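Local coordinates for DisA protein (Sorangium cellulosum, PDB 6CCA) that probably transfers methyl groups to carbon in disorazol polyketide assembly, as a gem-dimethylating methyltransferase of a trans-acyltransferase assembly line, at residues F126-E129 with R130-P133. Numbering follows the deposited sequence.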
ATOM      1  N   PHE A 126      -7.120   6.166  31.191  1.00 27.41           N
ATOM      2  CA  PHE A 126      -8.005   5.561  32.143  1.00 31.15           C
ATOM      3  C   PHE A 126      -8.637   4.367  31.467  1.00 28.04           C
ATOM      4  O   PHE A 126      -9.289   4.504  30.407  1.00 30.14           O
ATOM      5  CB  PHE A 126      -9.114   6.533  32.551  1.00 28.70           C
ATOM      6  CG  PHE A 126      -9.972   6.008  33.677  1.00 32.87           C
ATOM      7  CD1 PHE A 126      -9.433   5.829  34.935  1.00 33.03           C
ATOM      8  CD2 PHE A 126     -11.298   5.686  33.466  1.00 29.55           C
ATOM      9  CE1 PHE A 126     -10.239   5.340  35.973  1.00 30.25           C
ATOM     10  CE2 PHE A 126     -12.080   5.172  34.471  1.00 32.71           C
ATOM     11  CZ  PHE A 126     -11.567   5.042  35.730  1.00 30.26           C
ATOM     12  N   THR A 127      -8.521   3.190  32.093  1.00 27.94           N
ATOM     13  CA  THR A 127      -9.179   2.002  31.512  1.00 27.68           C
ATOM     14  C   THR A 127     -10.612   2.003  31.867  1.00 31.84           C
ATOM     15  O   THR A 127     -10.993   2.089  33.074  1.00 36.39           O
ATOM     16  CB  THR A 127      -8.566   0.642  31.974  1.00 28.16           C
ATOM     17  OG1 THR A 127      -8.377   0.618  33.409  1.00 28.98           O
ATOM     18  CG2 THR A 127      -7.246   0.465  31.441  1.00 27.53           C
ATOM     19  N   SER A 128     -11.419   1.805  30.852  1.00 26.34           N
ATOM     20  CA  SER A 128     -12.819   1.736  30.982  1.00 31.24           C
ATOM     21  C   SER A 128     -13.316   0.388  31.402  1.00 37.84           C
ATOM     22  O   SER A 128     -12.560  -0.586  31.460  1.00 32.18           O
ATOM     23  CB  SER A 128     -13.494   2.048  29.650  1.00 30.86           C
ATOM     24  OG  SER A 128     -13.668   0.897  28.792  1.00 31.72           O
ATOM     25  N   GLU A 129     -14.620   0.381  31.666  1.00 40.78           N
ATOM     26  CA  GLU A 129     -15.419  -0.803  31.974  1.00 46.30           C
ATOM     27  C   GLU A 129     -15.389  -1.914  30.954  1.00 45.47           C
ATOM     28  O   GLU A 129     -15.614  -3.060  31.325  1.00 40.96           O
ATOM     29  CB  GLU A 129     -16.896  -0.403  32.201  1.00 51.00           C
ATOM     30  CG  GLU A 129     -17.116   0.219  33.570  1.00 56.26           C
ATOM     31  CD  GLU A 129     -16.570  -0.654  34.710  1.00 60.82           C
ATOM     32  OE1 GLU A 129     -17.224  -1.682  35.031  1.00 67.56           O
ATOM     33  OE2 GLU A 129     -15.495  -0.332  35.286  1.00 56.76           O
ATOM     34  N   ARG A 130     -15.089  -1.582  29.703  1.00 41.71           N
ATOM     35  CA  ARG A 130     -15.003  -2.578  28.644  1.00 37.77           C
ATOM     36  C   ARG A 130     -13.734  -3.416  28.761  1.00 30.79           C
ATOM     37  O   ARG A 130     -13.633  -4.482  28.153  1.00 31.44           O
ATOM     38  CB  ARG A 130     -15.061  -1.903  27.272  1.00 43.44           C
ATOM     39  CG  ARG A 130     -16.340  -2.180  26.497  1.00 49.63           C
ATOM     40  CD  ARG A 130     -16.183  -1.826  25.027  1.00 51.83           C
ATOM     41  NE  ARG A 130     -16.256  -3.005  24.169  1.00 53.41           N
ATOM     42  CZ  ARG A 130     -15.622  -3.123  23.007  1.00 51.65           C
ATOM     43  NH1 ARG A 130     -14.864  -2.132  22.559  1.00 42.97           N
ATOM     44  NH2 ARG A 130     -15.747  -4.233  22.292  1.00 55.32           N
ATOM     45  N   VAL A 131     -12.766  -2.939  29.539  1.00 27.88           N
ATOM     46  CA  VAL A 131     -11.516  -3.668  29.700  1.00 29.86           C
ATOM     47  C   VAL A 131     -11.753  -4.961  30.554  1.00 36.33           C
ATOM     48  O   VAL A 131     -12.188  -4.868  31.708  1.00 33.98           O
ATOM     49  CB  VAL A 131     -10.434  -2.767  30.283  1.00 28.09           C
ATOM     50  CG1 VAL A 131      -9.187  -3.519  30.650  1.00 26.64           C
ATOM     51  CG2 VAL A 131     -10.061  -1.668  29.309  1.00 31.04           C
ATOM     52  N   THR A 132     -11.576  -6.131  29.940  1.00 29.30           N
ATOM     53  CA  THR A 132     -11.551  -7.434  30.638  1.00 29.98           C
ATOM     54  C   THR A 132     -10.295  -8.231  30.150  1.00 28.85           C
ATOM     55  O   THR A 132      -9.589  -7.734  29.262  1.00 23.63           O
ATOM     56  CB  THR A 132     -12.809  -8.232  30.331  1.00 31.14           C
ATOM     57  OG1 THR A 132     -12.810  -8.622  28.957  1.00 32.65           O
ATOM     58  CG2 THR A 132     -14.101  -7.410  30.619  1.00 35.60           C
ATOM     59  N   PRO A 133     -10.028  -9.419  30.726  1.00 27.17           N
ATOM     60  CA  PRO A 133      -8.887 -10.229  30.258  1.00 28.32           C
ATOM     61  C   PRO A 133      -9.186 -10.757  28.854  1.00 24.22           C
ATOM     62  O   PRO A 133     -10.179 -11.419  28.621  1.00 24.28           O
ATOM     63  CB  PRO A 133      -8.771 -11.366  31.319  1.00 28.93           C
ATOM     64  CG  PRO A 133      -9.503 -10.766  32.547  1.00 30.40           C
ATOM     65  CD  PRO A 133     -10.688 -10.119  31.864  1.00 32.05           C
TER
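Ser128 OG has two hydrogen-bond partners: it accepts the N-H of Arg130, two residues ahead, and donates its own proton to the carbonyl oxygen of Gly116. The OG of Ser128 lies 3.0 Å from Arg130 N, and the N-H points at it with an angle of 151°, slightly bent but sound. The Ser128 chi1 of 87° sets OG between its own backbone N and carbonyl carbon, within bonding distance of Arg130 N. That placement also brings Ser128 OG alongside the base of the arginine side chain, 3.5 Å from Arg130 CB, while the guanidinium group turns outward, where NH1 makes a weak hydrogen bond to Ala115 O.

A second bond closes the turn: Val131 N donates to Ser128 O at 3.0 Å, only moderately bent at the hydrogen, yet the donor stands 52° out of the carbonyl plane. Val131 also packs close to this oxygen, its CB 3.3 Å from Ser128 O. Val131 CG2 lies 3.5 Å from the same Ser128 O. Val131 CG2 also reaches Thr127 CB at 3.8 Å, the two side chains crossing at about a right angle in a small buried apolar contact. Thr127 turns its hydroxyl to other partners, donating from OG1 to Arg81 O and accepting from Ser84 N.

Side-chain and main-chain oxygens of one serine thus bind successive N-H groups, Arg130 to OG and Val131 to O. This pairing defines an ST motif superposed on a type I beta turn, here following strand 124-127, the central strand of a three-stranded antiparallel sheet whose 1-3-2 order and intervening helices are consistent with a winged-helix fold.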